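Local atomic coordinates of alkaline phosphatase D (Bacillus subtilis, PDB entry 2YEQ), a protein that hydrolyses phosphate esters, acting as a secreted phosphodiesterase and alkaline phosphatase with iron and calcium in its active site. Residues 182-187 with 240-245; 235-240 with 254-259. All blocks are in the same frame, centred on the assembly; numbering follows the deposited sequence.

Contact 1: 182-187 with 240-245. With EDO (1,2-ethanediol), chain B; EDO (1,2-ethanediol), chain C.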
loop_
_atom_site.group_PDB
_atom_site.type_symbol
_atom_site.label_atom_id
_atom_site.label_comp_id
_atom_site.label_asym_id
_atom_site.label_seq_id
_atom_site.Cartn_x
_atom_site.Cartn_y
_atom_site.Cartn_z
ATOM N N TYR A 182 -0.929 12.722 14.313
ATOM C CA TYR A 182 -1.124 11.590 13.389
ATOM C C TYR A 182 -2.593 11.299 13.131
ATOM O O TYR A 182 -2.987 10.988 12.003
ATOM C CB TYR A 182 -0.408 10.311 13.891
ATOM C CG TYR A 182 1.045 10.308 13.529
ATOM C CD1 TYR A 182 1.471 9.853 12.276
ATOM C CD2 TYR A 182 2.013 10.765 14.430
ATOM C CE1 TYR A 182 2.825 9.875 11.918
ATOM C CE2 TYR A 182 3.359 10.800 14.090
ATOM C CZ TYR A 182 3.769 10.346 12.840
ATOM O OH TYR A 182 5.104 10.376 12.526
ATOM N N ARG A 183 -3.401 11.370 14.176
ATOM C CA ARG A 183 -4.846 11.173 14.048
ATOM C C ARG A 183 -5.453 12.215 13.108
ATOM O O ARG A 183 -6.265 11.867 12.219
ATOM C CB ARG A 183 -5.528 11.237 15.408
ATOM C CG ARG A 183 -5.348 10.036 16.273
ATOM C CD ARG A 183 -5.829 10.353 17.704
ATOM N NE ARG A 183 -5.990 9.159 18.502
ATOM C CZ ARG A 183 -6.278 9.151 19.795
ATOM N NH1 ARG A 183 -6.434 10.287 20.463
ATOM N NH2 ARG A 183 -6.446 8.011 20.410
ATOM N N ASN A 184 -5.049 13.474 13.285
ATOM C CA ASN A 184 -5.554 14.548 12.462
ATOM C C ASN A 184 -5.096 14.430 11.010
ATOM O O ASN A 184 -5.840 14.761 10.072
ATOM C CB ASN A 184 -5.199 15.922 13.052
ATOM C CG ASN A 184 -5.949 16.210 14.350
ATOM O OD1 ASN A 184 -6.935 15.536 14.656
ATOM N ND2 ASN A 184 -5.464 17.186 15.129
ATOM N N ARG A 185 -3.873 13.954 10.802
ATOM C CA ARG A 185 -3.400 13.763 9.436
ATOM C C ARG A 185 -4.188 12.613 8.770
ATOM O O ARG A 185 -4.573 12.747 7.609
ATOM C CB ARG A 185 -1.912 13.447 9.413
ATOM C CG ARG A 185 -1.324 13.272 8.030
ATOM C CD ARG A 185 -1.413 14.503 7.193
ATOM N NE ARG A 185 -0.966 15.755 7.821
ATOM C CZ ARG A 185 0.254 16.277 7.758
ATOM N NH1 ARG A 185 1.245 15.635 7.131
ATOM N NH2 ARG A 185 0.487 17.472 8.334
ATOM N N HIS A 186 -4.392 11.501 9.471
ATOM C CA HIS A 186 -5.268 10.415 8.943
ATOM C C HIS A 186 -6.663 10.947 8.599
ATOM O O HIS A 186 -7.220 10.611 7.562
ATOM C CB HIS A 186 -5.407 9.213 9.873
ATOM C CG HIS A 186 -4.284 8.225 9.754
ATOM N ND1 HIS A 186 -4.258 7.034 9.070
ATOM C CD2 HIS A 186 -3.067 8.348 10.249
ATOM C CE1 HIS A 186 -3.058 6.467 9.223
ATOM N NE2 HIS A 186 -2.307 7.273 9.903
ATOM N N ALA A 187 -7.211 11.802 9.458
ATOM C CA ALA A 187 -8.504 12.409 9.199
ATOM C C ALA A 187 -8.486 13.308 7.965
ATOM O O ALA A 187 -9.462 13.312 7.203
ATOM C CB ALA A 187 -8.986 13.180 10.438
ATOM N N GLN A 240 -0.371 3.569 16.459
ATOM C CA GLN A 240 -1.690 3.645 17.092
ATOM C C GLN A 240 -2.699 4.341 16.151
ATOM O O GLN A 240 -3.798 3.832 15.950
ATOM C CB GLN A 240 -1.662 4.381 18.452
ATOM C CG GLN A 240 -3.055 4.354 19.131
ATOM C CD GLN A 240 -3.068 4.784 20.606
ATOM O OE1 GLN A 240 -2.095 4.594 21.355
ATOM N NE2 GLN A 240 -4.206 5.317 21.041
ATOM N N ALA A 241 -2.322 5.480 15.592
ATOM C CA ALA A 241 -3.203 6.235 14.679
ATOM C C ALA A 241 -3.551 5.413 13.438
ATOM O O ALA A 241 -4.685 5.489 12.931
ATOM C CB ALA A 241 -2.583 7.531 14.258
ATOM N N TYR A 242 -2.593 4.610 12.970
ATOM C CA TYR A 242 -2.830 3.735 11.820
ATOM C C TYR A 242 -3.868 2.680 12.164
ATOM O O TYR A 242 -4.851 2.515 11.455
ATOM C CB TYR A 242 -1.523 3.083 11.389
ATOM C CG TYR A 242 -1.571 2.315 10.091
ATOM C CD1 TYR A 242 -1.350 2.945 8.888
ATOM C CD2 TYR A 242 -1.772 0.943 10.083
ATOM C CE1 TYR A 242 -1.384 2.227 7.674
ATOM C CE2 TYR A 242 -1.776 0.220 8.891
ATOM C CZ TYR A 242 -1.572 0.867 7.705
ATOM O OH TYR A 242 -1.568 0.133 6.540
ATOM N N TYR A 243 -3.665 1.977 13.276
ATOM C CA TYR A 243 -4.641 1.039 13.754
ATOM C C TYR A 243 -6.040 1.685 13.848
ATOM O O TYR A 243 -7.017 1.102 13.378
ATOM C CB TYR A 243 -4.260 0.427 15.120
ATOM C CG TYR A 243 -5.364 -0.432 15.666
ATOM C CD1 TYR A 243 -5.531 -1.750 15.231
ATOM C CD2 TYR A 243 -6.312 0.087 16.552
ATOM C CE1 TYR A 243 -6.570 -2.531 15.692
ATOM C CE2 TYR A 243 -7.356 -0.687 17.007
ATOM C CZ TYR A 243 -7.488 -2.003 16.572
ATOM O OH TYR A 243 -8.529 -2.788 17.033
ATOM N N GLU A 244 -6.120 2.847 14.500
ATOM C CA GLU A 244 -7.401 3.524 14.730
ATOM C C GLU A 244 -8.124 3.778 13.400
ATOM O O GLU A 244 -9.336 3.794 13.370
ATOM C CB GLU A 244 -7.194 4.834 15.509
ATOM C CG GLU A 244 -6.791 4.579 16.973
ATOM C CD GLU A 244 -6.297 5.783 17.731
ATOM O OE1 GLU A 244 -6.012 6.817 17.095
ATOM O OE2 GLU A 244 -6.174 5.673 18.992
ATOM N N HIS A 245 -7.384 3.982 12.313
ATOM C CA HIS A 245 -7.999 4.346 11.045
ATOM C C HIS A 245 -8.071 3.232 10.004
ATOM O O HIS A 245 -8.544 3.459 8.906
ATOM C CB HIS A 245 -7.336 5.592 10.462
ATOM C CG HIS A 245 -7.603 6.815 11.273
ATOM N ND1 HIS A 245 -6.893 7.109 12.415
ATOM C CD2 HIS A 245 -8.556 7.770 11.155
ATOM C CE1 HIS A 245 -7.391 8.209 12.957
ATOM N NE2 HIS A 245 -8.395 8.628 12.210
HETATM C C1 EDO B . -2.687 18.135 16.474
HETATM O O1 EDO B . -2.679 18.915 17.686
HETATM C C2 EDO B . -2.285 18.960 15.244
HETATM O O2 EDO B . -3.020 18.558 14.080
HETATM C C1 EDO C . 0.209 1.141 23.369
HETATM O O1 EDO C . -0.303 0.600 24.583
HETATM C C2 EDO C . -0.695 2.243 22.819
HETATM O O2 EDO C . -0.668 2.252 21.391
#

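Contact 2: 235-240 with 254-259. With EDO (1,2-ethanediol), chain C; EDO (1,2-ethanediol), chain D.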
loop_
_atom_site.group_PDB
_atom_site.type_symbol
_atom_site.label_atom_id
_atom_site.label_comp_id
_atom_site.label_asym_id
_atom_site.label_seq_id
_atom_site.Cartn_x
_atom_site.Cartn_y
_atom_site.Cartn_z
ATOM N N ARG A 235 6.973 6.483 16.558
ATOM C CA ARG A 235 6.480 5.258 15.965
ATOM C C ARG A 235 5.287 4.694 16.720
ATOM O O ARG A 235 4.331 4.215 16.100
ATOM C CB ARG A 235 7.583 4.193 15.845
ATOM C CG ARG A 235 7.253 3.114 14.825
ATOM C CD ARG A 235 8.396 2.133 14.632
ATOM N NE ARG A 235 8.294 0.954 15.490
ATOM C CZ ARG A 235 9.074 -0.117 15.379
ATOM N NH1 ARG A 235 10.039 -0.125 14.478
ATOM N NH2 ARG A 235 8.909 -1.158 16.173
ATOM N N ALA A 236 5.310 4.763 18.043
ATOM C CA ALA A 236 4.170 4.354 18.840
ATOM C C ALA A 236 2.900 5.177 18.520
ATOM O O ALA A 236 1.818 4.610 18.398
ATOM C CB ALA A 236 4.499 4.411 20.377
ATOM N N ALA A 237 3.046 6.487 18.402
ATOM C CA ALA A 237 1.941 7.382 18.044
ATOM C C ALA A 237 1.397 7.065 16.632
ATOM O O ALA A 237 0.188 6.957 16.444
ATOM C CB ALA A 237 2.390 8.813 18.111
ATOM N N ALA A 238 2.307 6.932 15.667
ATOM C CA ALA A 238 1.965 6.633 14.270
ATOM C C ALA A 238 1.278 5.298 14.113
ATOM O O ALA A 238 0.292 5.179 13.385
ATOM C CB ALA A 238 3.220 6.672 13.402
ATOM N N TYR A 239 1.809 4.274 14.771
ATOM C CA TYR A 239 1.211 2.947 14.699
ATOM C C TYR A 239 -0.183 2.894 15.317
ATOM O O TYR A 239 -1.081 2.226 14.761
ATOM C CB TYR A 239 2.117 1.887 15.334
ATOM C CG TYR A 239 3.337 1.453 14.526
ATOM C CD1 TYR A 239 3.666 2.042 13.319
ATOM C CD2 TYR A 239 4.142 0.418 14.981
ATOM C CE1 TYR A 239 4.791 1.608 12.575
ATOM C CE2 TYR A 239 5.242 -0.026 14.261
ATOM C CZ TYR A 239 5.573 0.577 13.074
ATOM O OH TYR A 239 6.672 0.149 12.350
ATOM N N GLN A 240 -0.371 3.569 16.459
ATOM C CA GLN A 240 -1.690 3.645 17.092
ATOM C C GLN A 240 -2.699 4.341 16.151
ATOM O O GLN A 240 -3.798 3.832 15.950
ATOM C CB GLN A 240 -1.662 4.381 18.452
ATOM C CG GLN A 240 -3.055 4.354 19.131
ATOM C CD GLN A 240 -3.068 4.784 20.606
ATOM O OE1 GLN A 240 -2.095 4.594 21.355
ATOM N NE2 GLN A 240 -4.206 5.317 21.041
ATOM N N PRO A 254 -1.712 -2.318 18.484
ATOM C CA PRO A 254 -0.316 -2.087 18.820
ATOM C C PRO A 254 -0.072 -2.136 20.320
ATOM O O PRO A 254 -1.008 -2.030 21.108
ATOM C CB PRO A 254 -0.029 -0.688 18.260
ATOM C CG PRO A 254 -1.348 -0.030 18.200
ATOM C CD PRO A 254 -2.345 -1.117 17.932
ATOM N N ASN A 255 1.180 -2.356 20.691
ATOM C CA ASN A 255 1.628 -2.291 22.073
ATOM C C ASN A 255 2.893 -1.464 22.043
ATOM O O ASN A 255 3.947 -1.924 21.614
ATOM C CB ASN A 255 1.892 -3.685 22.628
ATOM C CG ASN A 255 2.292 -3.663 24.102
ATOM O OD1 ASN A 255 2.098 -2.682 24.791
ATOM N ND2 ASN A 255 2.874 -4.745 24.566
ATOM N N GLY A 256 2.760 -0.205 22.450
ATOM C CA GLY A 256 3.795 0.783 22.288
ATOM C C GLY A 256 4.239 0.876 20.836
ATOM O O GLY A 256 3.409 0.987 19.916
ATOM N N PRO A 257 5.543 0.796 20.617
ATOM C CA PRO A 257 6.080 0.947 19.272
ATOM C C PRO A 257 5.994 -0.319 18.382
ATOM O O PRO A 257 6.509 -0.296 17.268
ATOM C CB PRO A 257 7.547 1.268 19.549
ATOM C CG PRO A 257 7.856 0.422 20.754
ATOM C CD PRO A 257 6.620 0.534 21.607
ATOM N N ASP A 258 5.385 -1.383 18.878
ATOM C CA ASP A 258 5.326 -2.672 18.189
ATOM C C ASP A 258 3.911 -3.009 17.754
ATOM O O ASP A 258 2.960 -2.778 18.504
ATOM C CB ASP A 258 5.825 -3.785 19.104
ATOM C CG ASP A 258 7.227 -3.503 19.635
ATOM O OD1 ASP A 258 8.133 -3.191 18.832
ATOM O OD2 ASP A 258 7.400 -3.537 20.859
ATOM N N MET A 259 3.782 -3.603 16.559
ATOM C CA MET A 259 2.463 -3.880 15.986
ATOM C C MET A 259 2.526 -4.994 14.929
ATOM O O MET A 259 3.299 -4.905 13.972
ATOM C CB MET A 259 1.910 -2.594 15.381
ATOM C CG MET A 259 0.521 -2.719 14.786
ATOM S SD MET A 259 -0.223 -1.107 14.432
ATOM C CE MET A 259 -1.464 -1.597 13.205
HETATM C C1 EDO C . 0.209 1.141 23.369
HETATM O O1 EDO C . -0.303 0.600 24.583
HETATM C C2 EDO C . -0.695 2.243 22.819
HETATM O O2 EDO C . -0.668 2.252 21.391
HETATM C C1 EDO D . -4.064 0.413 23.417
HETATM O O1 EDO D . -3.211 -0.057 22.361
HETATM C C2 EDO D . -4.714 1.752 23.068
HETATM O O2 EDO D . -4.573 2.690 24.135
HETATM O O HOH W 1 1.148 2.341 19.603
#

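Contact 1: 182-187 with 240-245
A buried helix-helix contact joins helix 179-190 to helix 228-245, with Arg183 and Glu244 paired across it. The axes of the two segments run in roughly the same direction, at 39°, and approach to 9.1 Å. The guanidinium of Arg183 grips the carboxylate side-on, one nitrogen to each oxygen. NE donates to Glu244 OE1 at 2.7 Å, and NH2 to Glu244 OE2 along an almost straight bond, 179° at the hydrogen. Both oxygens are met on their syn sides, and the two flat groups are turned 27° from coplanar. The arginine chain is extended from CG to NE, which carries its head over to the second helix. Gln240 NE2 also donates to Glu244 OE2, from the opposite face of the carboxylate, so three bonds hold this group. Next to the salt bridge the backbones come close: Arg183 CA and Ala241 CA are 5.2 Å apart. Tyr182 CB lies 3.5 Å from Ala241 CB, while the tyrosine ring leads away and its OH is hydrogen-bonded to Val213 O.

Both helices belong to the PhoD-like phosphatase region, a member of the calcineurin-like metallophosphoesterase clan. Helix 179-190 is linked to the iron site through Arg185, whose NH1 hydrogen-bonds to the carbonyl of the iron ligand Tyr154.

One turn farther along, His186 CB sits over the face of the His245 ring, 3.5 Å from its centroid, a CH-pi contact. The two imidazoles are near parallel but slid apart and barely overlap. His245 ND1 donates to Ala241 O at 2.8 Å, which fixes the rotation of its ring. Its NE2 is hydrogen-bonded to Arg28 NH1. At its far end the His186 ring comes obliquely to Tyr242, with His186 CE1 3.9 Å from Tyr242 CD1.

Contact 2: 235-240 with 254-259
A type II' beta turn, Asn255 to Asp258, packs against helix 228-245, and Arg235 holds its Pro257 carbonyl. NE and NH2 of Arg235 both donate to Pro257 O, each at 2.8 Å. NE lies in the carbonyl plane; NH2 stands above it. The oxygen sits near the guanidinium plane, and both bonds are bent, as one acceptor shared by two N-H groups requires. The chain of Arg235 bends at chi3 (93°) to bring this edge to the turn. Asp258 OD1 adds a long salt bridge to NH2 at 3.4 Å, with carboxylate and guanidinium planes 73° apart. Ala236 CB rests on Gly256 C at 3.6 Å. A water donates to both Ala236 O and Gly256 O.

Farther along the helix, Tyr239 CD2 meets Met259 CB at 3.8 Å. The methionine sulfur lies obliquely to the ring, a Met-aromatic contact. Tyr239 OH is hydrogen-bonded to Tyr217 OH, and the Tyr239 ring stacks with Trp208. Pro254 CG reaches Gln240 CA at 3.9 Å. Gly256 (phi +54°) takes the second position, where type II' turns commonly have glycine. Asn255 and Asp258 are joined by two backbone bonds, one each way, the bond pattern of a two-residue beta hairpin, for which a type II' turn is characteristic.

Overall arrangement
From the N terminus, the chain first passes through 182-187 on helix 179-190. It then runs through 52 residues, 24 of them helical, before reaching 240-245, where contact 1 closes this long loop. Residues 235-239 fall within that loop, and Gln240 belongs to both contacts, while 254-259 lies beyond it, so the two cross. Contact 2 closes a short loop of 13 residues, from the helix to the turn that precedes strand 263-267. Both contacts use helix 228-245. Tyr182 also packs on Ala238, and Tyr243 on Pro254 and Met259. The shared helix is thereby tied to helix 179-190 and to the approach to the mixed sheet whose edge strand is 263-267.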